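Local coordinates for protein cytochrome P450 CYP260B1 (Sorangium cellulosum, PDB 5HIW) that binds protoporphyrin IX containing iron and belongs to the mostly helical cytochrome P450 family of haem proteins, at residues E56-R61 with R280-E285; W235-L240 with R345-V350; I265-R270 with I321-V326. One frame throughout, in Å; residues are numbered along the deposited sequence. Where two conformers were deposited one is given.

Interaction 1 (E56-R61 with R280-E285). With HEM (protoporphyrin IX containing Fe), chain B.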
loop_
_atom_site.group_PDB
_atom_site.type_symbol
_atom_site.label_atom_id
_atom_site.label_comp_id
_atom_site.label_asym_id
_atom_site.label_seq_id
_atom_site.Cartn_x
_atom_site.Cartn_y
_atom_site.Cartn_z
ATOM N N GLU A 56 20.803 -1.061 10.672
ATOM C CA GLU A 56 21.336 -0.920 12.024
ATOM C C GLU A 56 21.448 0.549 12.338
ATOM O O GLU A 56 21.131 0.937 13.428
ATOM C CB GLU A 56 22.732 -1.595 12.186
ATOM C CG GLU A 56 22.700 -3.123 12.132
ATOM C CD GLU A 56 21.737 -3.806 13.116
ATOM O OE1 GLU A 56 21.938 -3.724 14.357
ATOM O OE2 GLU A 56 20.781 -4.469 12.632
ATOM N N THR A 57 21.870 1.352 11.371
ATOM C CA THR A 57 21.949 2.795 11.567
ATOM C C THR A 57 20.555 3.429 11.426
ATOM O O THR A 57 20.210 4.334 12.158
ATOM C CB THR A 57 22.858 3.422 10.518
ATOM O OG1 THR A 57 24.123 2.752 10.507
ATOM C CG2 THR A 57 23.019 4.919 10.786
ATOM N N PHE A 58 19.756 2.939 10.463
ATOM C CA PHE A 58 18.454 3.549 10.184
ATOM C C PHE A 58 17.367 2.530 10.551
ATOM O O PHE A 58 17.089 1.626 9.783
ATOM C CB PHE A 58 18.412 3.977 8.712
ATOM C CG PHE A 58 19.548 4.912 8.302
ATOM C CD1 PHE A 58 19.541 6.272 8.657
ATOM C CD2 PHE A 58 20.579 4.455 7.517
ATOM C CE1 PHE A 58 20.574 7.127 8.221
ATOM C CE2 PHE A 58 21.631 5.306 7.101
ATOM C CZ PHE A 58 21.605 6.647 7.456
ATOM N N SER A 59 16.882 2.581 11.779
ATOM C CA SER A 59 15.945 1.561 12.237
ATOM C C SER A 59 14.482 1.893 11.984
ATOM O O SER A 59 14.114 2.982 11.516
ATOM C CB SER A 59 16.134 1.326 13.733
ATOM O OG SER A 59 15.712 2.451 14.435
ATOM N N THR A 60 13.619 1.010 12.434
ATOM C CA THR A 60 12.185 1.228 12.397
ATOM C C THR A 60 11.622 1.607 13.780
ATOM O O THR A 60 10.456 1.386 14.089
ATOM C CB THR A 60 11.476 0.012 11.761
ATOM O OG1 THR A 60 11.910 -1.210 12.362
ATOM C CG2 THR A 60 11.714 -0.023 10.259
ATOM N N ARG A 61 12.477 2.137 14.634
ATOM C CA ARG A 61 12.074 2.425 16.026
ATOM C C ARG A 61 10.824 3.300 16.109
ATOM O O ARG A 61 9.978 3.088 16.981
ATOM C CB ARG A 61 13.260 3.121 16.756
ATOM C CG ARG A 61 12.990 3.456 18.237
ATOM C CD ARG A 61 14.045 4.368 18.778
ATOM N NE ARG A 61 15.280 3.659 18.901
ATOM C CZ ARG A 61 15.625 2.944 19.979
ATOM N NH1 ARG A 61 14.807 2.825 21.019
ATOM N NH2 ARG A 61 16.785 2.330 19.998
ATOM N N ARG A 280 12.354 6.353 8.871
ATOM C CA ARG A 280 13.431 5.688 9.667
ATOM C C ARG A 280 13.918 6.572 10.831
ATOM O O ARG A 280 13.701 7.804 10.821
ATOM C CB ARG A 280 14.584 5.347 8.741
ATOM C CG ARG A 280 14.241 4.336 7.611
ATOM C CD ARG A 280 14.073 2.954 8.235
ATOM N NE ARG A 280 13.838 1.832 7.348
ATOM C CZ ARG A 280 12.635 1.405 6.916
ATOM N NH1 ARG A 280 12.558 0.348 6.142
ATOM N NH2 ARG A 280 11.541 2.092 7.204
ATOM N N PHE A 281 14.536 5.915 11.805
ATOM C CA PHE A 281 15.045 6.498 13.065
ATOM C C PHE A 281 16.554 6.404 13.001
ATOM O O PHE A 281 17.099 5.344 12.701
ATOM C CB PHE A 281 14.517 5.774 14.272
ATOM C CG PHE A 281 15.052 6.355 15.582
ATOM C CD1 PHE A 281 16.293 5.934 16.082
ATOM C CD2 PHE A 281 14.392 7.405 16.217
ATOM C CE1 PHE A 281 16.840 6.495 17.233
ATOM C CE2 PHE A 281 14.916 7.951 17.403
ATOM C CZ PHE A 281 16.143 7.509 17.889
ATOM N N VAL A 282 17.248 7.547 13.200
ATOM C CA VAL A 282 18.710 7.561 13.017
ATOM C C VAL A 282 19.343 7.190 14.352
ATOM O O VAL A 282 19.266 7.966 15.292
ATOM C CB VAL A 282 19.187 8.921 12.547
ATOM C CG1 VAL A 282 20.645 8.912 12.326
ATOM C CG2 VAL A 282 18.503 9.283 11.254
ATOM N N GLU A 283 19.881 5.975 14.426
ATOM C CA GLU A 283 20.323 5.379 15.684
ATOM C C GLU A 283 21.701 5.935 16.092
ATOM O O GLU A 283 21.999 6.030 17.247
ATOM C CB GLU A 283 20.369 3.847 15.540
ATOM C CG GLU A 283 18.998 3.149 15.439
ATOM C CD GLU A 283 18.207 3.131 16.722
ATOM O OE1 GLU A 283 18.846 3.453 17.733
ATOM O OE2 GLU A 283 16.966 2.785 16.768
ATOM N N ARG A 284 22.505 6.284 15.122
ATOM C CA ARG A 284 23.817 6.905 15.351
ATOM C C ARG A 284 24.070 7.971 14.286
ATOM O O ARG A 284 23.662 7.831 13.140
ATOM C CB ARG A 284 24.943 5.855 15.355
ATOM C CG ARG A 284 25.660 5.642 14.017
ATOM C CD ARG A 284 26.560 4.427 14.084
ATOM N NE ARG A 284 26.821 3.884 12.765
ATOM C CZ ARG A 284 27.530 2.789 12.533
ATOM N NH1 ARG A 284 28.041 2.089 13.549
ATOM N NH2 ARG A 284 27.721 2.387 11.286
ATOM N N GLU A 285 24.725 9.072 14.657
ATOM C CA GLU A 285 24.950 10.148 13.677
ATOM C C GLU A 285 25.412 9.617 12.327
ATOM O O GLU A 285 26.295 8.752 12.229
ATOM C CB GLU A 285 25.967 11.196 14.173
ATOM C CG GLU A 285 26.377 12.240 13.129
ATOM C CD GLU A 285 27.673 12.962 13.478
ATOM O OE1 GLU A 285 27.641 13.719 14.473
ATOM O OE2 GLU A 285 28.702 12.781 12.750
HETATM C CHA HEM B . 5.816 -3.345 4.442
HETATM C CHB HEM B . 3.820 -0.813 0.803
HETATM C CHC HEM B . 0.288 -4.047 0.488
HETATM C CHD HEM B . 1.770 -5.908 4.646
HETATM C C1A HEM B . 5.638 -2.421 3.452
HETATM C C2A HEM B . 6.516 -1.346 3.144
HETATM C C3A HEM B . 5.975 -0.654 2.093
HETATM C C4A HEM B . 4.692 -1.235 1.829
HETATM C CMA HEM B . 6.575 0.604 1.432
HETATM C CAA HEM B . 7.890 -1.106 3.759
HETATM C CBA HEM B . 7.736 -0.405 5.119
HETATM C CGA HEM B . 9.034 0.092 5.655
HETATM O O1A HEM B . 10.130 -0.327 5.159
HETATM O O2A HEM B . 9.035 1.061 6.455
HETATM C C1B HEM B . 2.682 -1.424 0.437
HETATM C C2B HEM B . 1.930 -1.018 -0.718
HETATM C C3B HEM B . 0.927 -1.964 -0.809
HETATM C C4B HEM B . 1.062 -2.904 0.306
HETATM C CMB HEM B . 2.092 0.197 -1.650
HETATM C CAB HEM B . -0.092 -1.875 -1.826
HETATM C CBB HEM B . -1.243 -2.455 -1.906
HETATM C C1C HEM B . 0.382 -4.865 1.613
HETATM C C2C HEM B . -0.511 -5.962 1.833
HETATM C C3C HEM B . -0.084 -6.478 3.025
HETATM C C4C HEM B . 0.995 -5.690 3.527
HETATM C CMC HEM B . -1.606 -6.292 0.848
HETATM C CAC HEM B . -0.618 -7.649 3.747
HETATM C CBC HEM B . -1.182 -8.650 3.089
HETATM C C1D HEM B . 3.011 -5.329 4.884
HETATM C C2D HEM B . 3.801 -5.760 6.068
HETATM C C3D HEM B . 4.921 -5.050 6.025
HETATM C C4D HEM B . 4.823 -4.225 4.811
HETATM C CMD HEM B . 3.390 -6.728 7.160
HETATM C CAD HEM B . 6.139 -5.140 6.961
HETATM C CBD HEM B . 7.127 -6.116 6.350
HETATM C CGD HEM B . 8.377 -6.320 7.216
HETATM O O1D HEM B . 8.749 -5.470 8.082
HETATM O O2D HEM B . 9.100 -7.363 7.074
HETATM N NA HEM B . 4.519 -2.334 2.595
HETATM N NB HEM B . 2.205 -2.598 0.910
HETATM N NC HEM B . 1.297 -4.742 2.563
HETATM N ND HEM B . 3.661 -4.381 4.166
HETATM FE FE HEM B . 2.969 -3.537 2.560
HETATM O O HOH W 1 16.799 1.435 6.887
HETATM O O HOH W 2 1.847 -2.060 3.912
#

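Interaction 2 (W235-L240 with R345-V350). With HEM (protoporphyrin IX containing Fe), chain B.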
loop_
_atom_site.group_PDB
_atom_site.type_symbol
_atom_site.label_atom_id
_atom_site.label_comp_id
_atom_site.label_asym_id
_atom_site.label_seq_id
_atom_site.Cartn_x
_atom_site.Cartn_y
_atom_site.Cartn_z
ATOM N N TRP A 235 -5.395 2.396 -2.430
ATOM C CA TRP A 235 -4.583 3.491 -3.117
ATOM C C TRP A 235 -3.851 2.893 -4.293
ATOM O O TRP A 235 -3.798 3.518 -5.393
ATOM C CB TRP A 235 -3.757 4.266 -2.187
ATOM C CG TRP A 235 -4.619 5.095 -1.306
ATOM C CD1 TRP A 235 -4.887 4.881 0.047
ATOM C CD2 TRP A 235 -5.414 6.204 -1.704
ATOM N NE1 TRP A 235 -5.805 5.799 0.481
ATOM C CE2 TRP A 235 -6.113 6.646 -0.558
ATOM C CE3 TRP A 235 -5.598 6.880 -2.922
ATOM C CZ2 TRP A 235 -7.046 7.689 -0.622
ATOM C CZ3 TRP A 235 -6.478 7.954 -2.978
ATOM C CH2 TRP A 235 -7.214 8.330 -1.848
ATOM N N MET A 236 -3.399 1.630 -4.168
ATOM C CA MET A 236 -2.817 0.932 -5.358
ATOM C C MET A 236 -3.803 0.702 -6.459
ATOM O O MET A 236 -3.528 0.945 -7.658
ATOM C CB MET A 236 -2.175 -0.406 -4.955
ATOM C CG MET A 236 -1.769 -1.299 -6.178
ATOM S SD MET A 236 -0.560 -2.540 -5.625
ATOM C CE MET A 236 -0.109 -3.218 -7.234
ATOM N N LEU A 237 -5.001 0.241 -6.086
ATOM C CA LEU A 237 -6.044 0.081 -7.067
ATOM C C LEU A 237 -6.457 1.398 -7.660
ATOM O O LEU A 237 -6.655 1.459 -8.886
ATOM C CB LEU A 237 -7.255 -0.653 -6.490
ATOM C CG LEU A 237 -7.085 -2.140 -6.033
ATOM C CD1 LEU A 237 -8.351 -2.631 -5.308
ATOM C CD2 LEU A 237 -6.762 -2.983 -7.225
ATOM N N ALA A 238 -6.553 2.448 -6.841
ATOM C CA ALA A 238 -6.964 3.718 -7.313
ATOM C C ALA A 238 -5.976 4.197 -8.403
ATOM O O ALA A 238 -6.372 4.596 -9.486
ATOM C CB ALA A 238 -6.999 4.765 -6.204
ATOM N N ASN A 239 -4.687 4.135 -8.125
ATOM C CA ASN A 239 -3.732 4.698 -9.100
ATOM C C ASN A 239 -3.497 3.819 -10.312
ATOM O O ASN A 239 -3.159 4.312 -11.373
ATOM C CB ASN A 239 -2.445 4.963 -8.390
ATOM C CG ASN A 239 -2.561 6.069 -7.351
ATOM O OD1 ASN A 239 -3.620 6.648 -7.119
ATOM N ND2 ASN A 239 -1.465 6.402 -6.782
ATOM N N LEU A 240 -3.833 2.523 -10.235
ATOM C CA LEU A 240 -3.863 1.665 -11.371
ATOM C C LEU A 240 -4.984 2.074 -12.288
ATOM O O LEU A 240 -4.831 2.258 -13.512
ATOM C CB LEU A 240 -3.993 0.202 -10.916
ATOM C CG LEU A 240 -4.195 -0.823 -12.000
ATOM C CD1 LEU A 240 -3.194 -0.709 -13.102
ATOM C CD2 LEU A 240 -4.325 -2.257 -11.436
ATOM N N ARG A 345 -0.373 -7.429 -5.732
ATOM C CA ARG A 345 -0.304 -7.665 -7.170
ATOM C C ARG A 345 -1.406 -8.549 -7.695
ATOM O O ARG A 345 -1.938 -8.332 -8.733
ATOM C CB ARG A 345 1.068 -8.278 -7.489
ATOM C CG ARG A 345 2.182 -7.196 -7.625
ATOM C CD ARG A 345 3.581 -7.828 -7.628
ATOM N NE ARG A 345 4.669 -6.875 -7.997
ATOM C CZ ARG A 345 5.869 -6.820 -7.413
ATOM N NH1 ARG A 345 6.168 -7.550 -6.296
ATOM N NH2 ARG A 345 6.779 -5.955 -7.871
ATOM N N MET A 346 -1.744 -9.605 -6.975
ATOM C CA MET A 346 -2.750 -10.468 -7.398
ATOM C C MET A 346 -4.160 -9.826 -7.374
ATOM O O MET A 346 -4.984 -9.996 -8.265
ATOM C CB MET A 346 -2.717 -11.762 -6.610
ATOM C CG MET A 346 -3.827 -12.723 -6.935
ATOM S SD MET A 346 -5.357 -12.575 -5.931
ATOM C CE MET A 346 -4.798 -13.255 -4.430
ATOM N N GLU A 347 -4.424 -9.119 -6.287
ATOM C CA GLU A 347 -5.735 -8.465 -6.164
ATOM C C GLU A 347 -5.906 -7.405 -7.249
ATOM O O GLU A 347 -6.956 -7.303 -7.873
ATOM C CB GLU A 347 -5.826 -7.870 -4.771
ATOM C CG GLU A 347 -7.241 -7.396 -4.408
ATOM C CD GLU A 347 -7.398 -7.025 -2.950
ATOM O OE1 GLU A 347 -6.633 -7.447 -2.039
ATOM O OE2 GLU A 347 -8.417 -6.323 -2.764
ATOM N N ALA A 348 -4.890 -6.636 -7.511
ATOM C CA ALA A 348 -4.918 -5.697 -8.620
ATOM C C ALA A 348 -5.174 -6.392 -9.937
ATOM O O ALA A 348 -6.009 -5.969 -10.739
ATOM C CB ALA A 348 -3.667 -4.872 -8.639
ATOM N N ARG A 349 -4.447 -7.454 -10.253
ATOM C CA ARG A 349 -4.683 -8.168 -11.485
ATOM C C ARG A 349 -6.089 -8.752 -11.633
ATOM O O ARG A 349 -6.762 -8.585 -12.686
ATOM C CB ARG A 349 -3.626 -9.284 -11.625
ATOM C CG ARG A 349 -3.905 -10.198 -12.786
ATOM C CD ARG A 349 -2.887 -11.317 -12.957
ATOM N NE ARG A 349 -2.485 -12.011 -11.735
ATOM C CZ ARG A 349 -3.119 -13.034 -11.177
ATOM N NH1 ARG A 349 -4.216 -13.483 -11.701
ATOM N NH2 ARG A 349 -2.622 -13.584 -10.084
ATOM N N VAL A 350 -6.546 -9.443 -10.610
ATOM C CA VAL A 350 -7.847 -10.068 -10.617
ATOM C C VAL A 350 -8.997 -9.080 -10.725
ATOM O O VAL A 350 -9.879 -9.215 -11.590
ATOM C CB VAL A 350 -8.036 -10.928 -9.417
ATOM C CG1 VAL A 350 -9.472 -11.446 -9.341
ATOM C CG2 VAL A 350 -7.055 -12.077 -9.449
HETATM C CHA HEM B . 5.816 -3.345 4.442
HETATM C CHB HEM B . 3.820 -0.813 0.803
HETATM C CHC HEM B . 0.288 -4.047 0.488
HETATM C CHD HEM B . 1.770 -5.908 4.646
HETATM C C1A HEM B . 5.638 -2.421 3.452
HETATM C C2A HEM B . 6.516 -1.346 3.144
HETATM C C3A HEM B . 5.975 -0.654 2.093
HETATM C C4A HEM B . 4.692 -1.235 1.829
HETATM C CMA HEM B . 6.575 0.604 1.432
HETATM C CAA HEM B . 7.890 -1.106 3.759
HETATM C CBA HEM B . 7.736 -0.405 5.119
HETATM C CGA HEM B . 9.034 0.092 5.655
HETATM O O1A HEM B . 10.130 -0.327 5.159
HETATM O O2A HEM B . 9.035 1.061 6.455
HETATM C C1B HEM B . 2.682 -1.424 0.437
HETATM C C2B HEM B . 1.930 -1.018 -0.718
HETATM C C3B HEM B . 0.927 -1.964 -0.809
HETATM C C4B HEM B . 1.062 -2.904 0.306
HETATM C CMB HEM B . 2.092 0.197 -1.650
HETATM C CAB HEM B . -0.092 -1.875 -1.826
HETATM C CBB HEM B . -1.243 -2.455 -1.906
HETATM C C1C HEM B . 0.382 -4.865 1.613
HETATM C C2C HEM B . -0.511 -5.962 1.833
HETATM C C3C HEM B . -0.084 -6.478 3.025
HETATM C C4C HEM B . 0.995 -5.690 3.527
HETATM C CMC HEM B . -1.606 -6.292 0.848
HETATM C CAC HEM B . -0.618 -7.649 3.747
HETATM C CBC HEM B . -1.182 -8.650 3.089
HETATM C C1D HEM B . 3.011 -5.329 4.884
HETATM C C2D HEM B . 3.801 -5.760 6.068
HETATM C C3D HEM B . 4.921 -5.050 6.025
HETATM C C4D HEM B . 4.823 -4.225 4.811
HETATM C CMD HEM B . 3.390 -6.728 7.160
HETATM C CAD HEM B . 6.139 -5.140 6.961
HETATM C CBD HEM B . 7.127 -6.116 6.350
HETATM C CGD HEM B . 8.377 -6.320 7.216
HETATM O O1D HEM B . 8.749 -5.470 8.082
HETATM O O2D HEM B . 9.100 -7.363 7.074
HETATM N NA HEM B . 4.519 -2.334 2.595
HETATM N NB HEM B . 2.205 -2.598 0.910
HETATM N NC HEM B . 1.297 -4.742 2.563
HETATM N ND HEM B . 3.661 -4.381 4.166
HETATM FE FE HEM B . 2.969 -3.537 2.560
HETATM O O HOH W 2 1.847 -2.060 3.912
#

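Interaction 3 (I265-R270 with I321-V326)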
loop_
_atom_site.group_PDB
_atom_site.type_symbol
_atom_site.label_atom_id
_atom_site.label_comp_id
_atom_site.label_asym_id
_atom_site.label_seq_id
_atom_site.Cartn_x
_atom_site.Cartn_y
_atom_site.Cartn_z
ATOM N N ILE A 265 0.528 -3.192 -14.651
ATOM C CA ILE A 265 0.487 -2.857 -13.269
ATOM C C ILE A 265 1.824 -2.366 -12.745
ATOM O O ILE A 265 1.899 -1.397 -11.960
ATOM C CB ILE A 265 -0.156 -4.052 -12.426
ATOM C CG1 ILE A 265 -1.650 -4.217 -12.805
ATOM C CG2 ILE A 265 0.066 -3.823 -10.930
ATOM C CD1 ILE A 265 -2.268 -5.503 -12.221
ATOM N N GLU A 266 2.920 -3.034 -13.127
ATOM C CA GLU A 266 4.238 -2.649 -12.692
ATOM C C GLU A 266 4.515 -1.229 -13.191
ATOM O O GLU A 266 4.946 -0.366 -12.434
ATOM C CB GLU A 266 5.320 -3.613 -13.204
ATOM C CG GLU A 266 5.256 -5.045 -12.578
ATOM C CD GLU A 266 5.289 -4.937 -11.041
ATOM O OE1 GLU A 266 6.365 -4.615 -10.466
ATOM O OE2 GLU A 266 4.219 -5.126 -10.404
ATOM N N GLU A 267 4.152 -0.961 -14.415
ATOM C CA GLU A 267 4.363 0.428 -14.938
ATOM C C GLU A 267 3.485 1.488 -14.236
ATOM O O GLU A 267 3.980 2.553 -13.928
ATOM C CB GLU A 267 4.151 0.438 -16.433
ATOM C CG GLU A 267 4.269 1.767 -17.144
ATOM C CD GLU A 267 5.623 2.444 -17.061
ATOM O OE1 GLU A 267 6.494 2.085 -16.302
ATOM O OE2 GLU A 267 5.811 3.455 -17.794
ATOM N N SER A 268 2.238 1.129 -13.816
ATOM C CA SER A 268 1.373 2.016 -13.016
ATOM C C SER A 268 1.992 2.326 -11.711
ATOM O O SER A 268 1.928 3.470 -11.224
ATOM C CB SER A 268 -0.081 1.459 -12.854
ATOM O OG SER A 268 -0.220 0.436 -11.817
ATOM N N THR A 269 2.679 1.336 -11.121
ATOM C CA THR A 269 3.309 1.596 -9.854
ATOM C C THR A 269 4.549 2.500 -9.989
ATOM O O THR A 269 4.949 3.107 -9.002
ATOM C CB THR A 269 3.645 0.370 -8.974
ATOM O OG1 THR A 269 4.694 -0.403 -9.562
ATOM C CG2 THR A 269 2.401 -0.454 -8.764
ATOM N N ARG A 270 5.170 2.525 -11.158
ATOM C CA ARG A 270 6.324 3.469 -11.374
ATOM C C ARG A 270 5.806 4.889 -11.697
ATOM O O ARG A 270 6.211 5.909 -11.077
ATOM C CB ARG A 270 7.219 2.972 -12.509
ATOM C CG ARG A 270 8.411 3.887 -12.760
ATOM C CD ARG A 270 9.015 3.668 -14.110
ATOM N NE ARG A 270 8.103 4.139 -15.082
ATOM C CZ ARG A 270 7.873 5.406 -15.367
ATOM N NH1 ARG A 270 8.513 6.378 -14.761
ATOM N NH2 ARG A 270 7.029 5.661 -16.340
ATOM N N ILE A 321 3.327 0.666 -21.291
ATOM C CA ILE A 321 3.065 -0.679 -20.781
ATOM C C ILE A 321 4.069 -1.679 -21.245
ATOM O O ILE A 321 4.142 -2.780 -20.670
ATOM C CB ILE A 321 1.619 -1.205 -20.974
ATOM C CG1 ILE A 321 1.242 -1.485 -22.429
ATOM C CG2 ILE A 321 0.618 -0.244 -20.317
ATOM C CD1 ILE A 321 -0.140 -2.147 -22.448
ATOM N N HIS A 322 4.842 -1.312 -22.262
ATOM C CA HIS A 322 6.002 -2.142 -22.651
ATOM C C HIS A 322 7.327 -1.846 -21.985
ATOM O O HIS A 322 8.299 -2.568 -22.232
ATOM C CB HIS A 322 6.152 -2.108 -24.187
ATOM C CG HIS A 322 4.886 -2.502 -24.883
ATOM N ND1 HIS A 322 4.413 -3.794 -24.881
ATOM C CD2 HIS A 322 3.964 -1.767 -25.539
ATOM C CE1 HIS A 322 3.265 -3.843 -25.515
ATOM N NE2 HIS A 322 2.990 -2.626 -25.963
ATOM N N ARG A 323 7.406 -0.840 -21.117
ATOM C CA ARG A 323 8.610 -0.588 -20.375
ATOM C C ARG A 323 9.160 -1.739 -19.536
ATOM O O ARG A 323 10.378 -1.886 -19.405
ATOM C CB ARG A 323 8.438 0.678 -19.505
ATOM C CG ARG A 323 9.684 1.116 -18.777
ATOM C CD ARG A 323 9.334 2.263 -17.826
ATOM N NE ARG A 323 8.752 3.402 -18.455
ATOM C CZ ARG A 323 9.454 4.440 -18.901
ATOM N NH1 ARG A 323 10.741 4.465 -18.753
ATOM N NH2 ARG A 323 8.811 5.531 -19.285
ATOM N N ARG A 324 8.311 -2.544 -18.902
ATOM C CA ARG A 324 8.780 -3.600 -18.016
ATOM C C ARG A 324 9.778 -3.114 -16.949
ATOM O O ARG A 324 10.941 -3.590 -16.847
ATOM C CB ARG A 324 9.302 -4.782 -18.806
ATOM C CG ARG A 324 8.211 -5.371 -19.669
ATOM C CD ARG A 324 8.655 -6.590 -20.432
ATOM N NE ARG A 324 7.577 -7.139 -21.238
ATOM C CZ ARG A 324 7.534 -8.383 -21.711
ATOM N NH1 ARG A 324 8.517 -9.241 -21.465
ATOM N NH2 ARG A 324 6.495 -8.771 -22.427
ATOM N N PRO A 325 9.416 -2.051 -16.214
ATOM C CA PRO A 325 10.354 -1.473 -15.290
ATOM C C PRO A 325 10.625 -2.347 -14.082
ATOM O O PRO A 325 9.768 -3.134 -13.709
ATOM C CB PRO A 325 9.672 -0.178 -14.857
ATOM C CG PRO A 325 8.260 -0.552 -14.877
ATOM C CD PRO A 325 8.093 -1.399 -16.102
ATOM N N VAL A 326 11.838 -2.260 -13.531
ATOM C CA VAL A 326 12.166 -2.905 -12.252
ATOM C C VAL A 326 12.781 -1.862 -11.279
ATOM O O VAL A 326 13.122 -0.774 -11.660
ATOM C CB VAL A 326 13.142 -4.098 -12.483
ATOM C CG1 VAL A 326 12.534 -5.113 -13.415
ATOM C CG2 VAL A 326 14.448 -3.599 -13.043
HETATM O O HOH W 3 9.008 -4.493 -11.300
#

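Interaction 1 (E56-R61 with R280-E285)
S59 and F281 face each other as an antiparallel hydrogen-bonded pair: S59 N gives to F281 O at 2.9 Å, and F281 N returns a bond to S59 O. A third backbone bond, E283 N to T57 O at 2.8 Å, is almost straight. On the face carrying S59 and F281, one carboxylate oxygen is gripped twice. S59 OG reaches the anti lone pair of E283 OE2 at 2.7 Å, its OG set between backbone N and carbonyl carbon (chi1 69°). R61 NE meets E283 OE2 from the syn side at 2.9 Å, while R61 NH2 takes OE1, a side-on salt bridge between planes 53° apart. The bend of R61 at chi3 (-70°) turns NE toward E283 after CD has settled squarely over the F281 ring, 3.6 Å from its centroid. S59 OG also accepts from R61 N, closing an ST turn.

On the other face V282 CG2 meets the edge of the F58 ring. R280 runs past F58 O and S59 O, and T60 CG2 covers one face of its guanidinium. R280 NH1 and NH2 bond nearly straight to haem O1A (2.7 Å) and O2A (2.8 Å), while a water links R280 NE to F58 O. H336 ND1 also hydrogen-bonds to the haem. Strand 58-59 edges the P450 beta sheet, whose neighbouring strand supplies an arginine to a haem propionate.

Interaction 2 (W235-L240 with R345-V350)
L237 and A348 mark the nearest approach of two helical segments whose axes come within 10.2 Å and run in broadly the same direction, crossing at -42°. Their CA atoms are 6.1 Å apart, and most of the side-chain contact gathers round the single methyl of A348. L237 brings its CD2 branch alongside the helix 341-358 backbone, 3.6 Å from A348 CA, and the same methyl also touches A348 CB. One turn further on, L240 CD2 approaches A348 CB at 3.9 Å. From the turn's other end M236 CE arrives more loosely, 4.2 Å from A348 CB. Three methyl groups from three residues of helix 232-245 therefore converge on one alanine.

M236 has a second task. With CG anti to the backbone N (chi1 170°) and the chain extended beyond it, the side chain reaches across toward helix 341-358 and passes beside a haem vinyl group, SD standing 3.8 Å from haem CBB. The methionine so joins the helix packing to the rim of the porphyrin. I265 of helix 261-271 packs against M236, L240 and A348, and M131 of helix 130-140 touches L237, so other helices add to the same buried layer.

The closest side-chain contacts between these segments are apolar, methyl against methyl or against backbone carbon, at ordinary packing distances. Cohesion here rests on dispersion and on exclusion of water, in keeping with a place deep in the fold beside the hydrophobic edge of the haem.

Interaction 3 (I265-R270 with I321-V326)
E267 and R323 cross with carboxylate and guanidinium planes 25° apart; R323 NE gives to E267 OE2 at 3.0 Å, on the syn side but well out of the carboxylate plane. R270 grips the same carboxylate side-on: NE to OE1 at 2.9 Å and NH2 to OE2 at 2.9 Å, both nearly straight. The two arginines reach OE2 from opposite faces of its plane. CZ and NH2 of R323 lie over the rim of one face of the R270 guanidinium, planes inclined at 47° and NH2 to NH2 at 3.4 Å. E267 folds back at chi2 (62°), which brings its carboxylate alongside R270. P325 CG sits 3.5 Å from E267 OE1, its CB near R270 CD. A water joins E266 OE1, which also pairs with R345, to P325 O.

E267 and R270 are the Glu and Arg of the P450 ExxR motif; R323, from the loop 321-326, supplies the third member of the Glu-Arg-Arg triad. D320 N also gives to E267 OE2; P314 O, T318 O and H307 O take outer arginine N-H groups. The single buried carboxylate probably offsets about one of the two positive charges and carbonyls help to hold the rest, so the network ties loop to helix.

How the interactions relate
The haem connects interactions 1 and 2, which stand at different parts of its rim: R280 serves a propionate, M236 a vinyl group, with contact centres 32 Å apart and nearest atoms about 16 Å apart. Water 2 is bound to the iron at 2.3 Å. Interactions 2 and 3 adjoin, centres 13 Å apart, along the face of helix 261-271: R345 NH2 forms a salt bridge with E266 OE1 at 2.9 Å, and L240 CD1 packs on S268 OG at 3.4 Å. Interaction 3 is nested in the chain loop that interaction 2 closes. Interactions 1 and 3 do not touch, yet strand 277-282 is the next strand after helix 261-271.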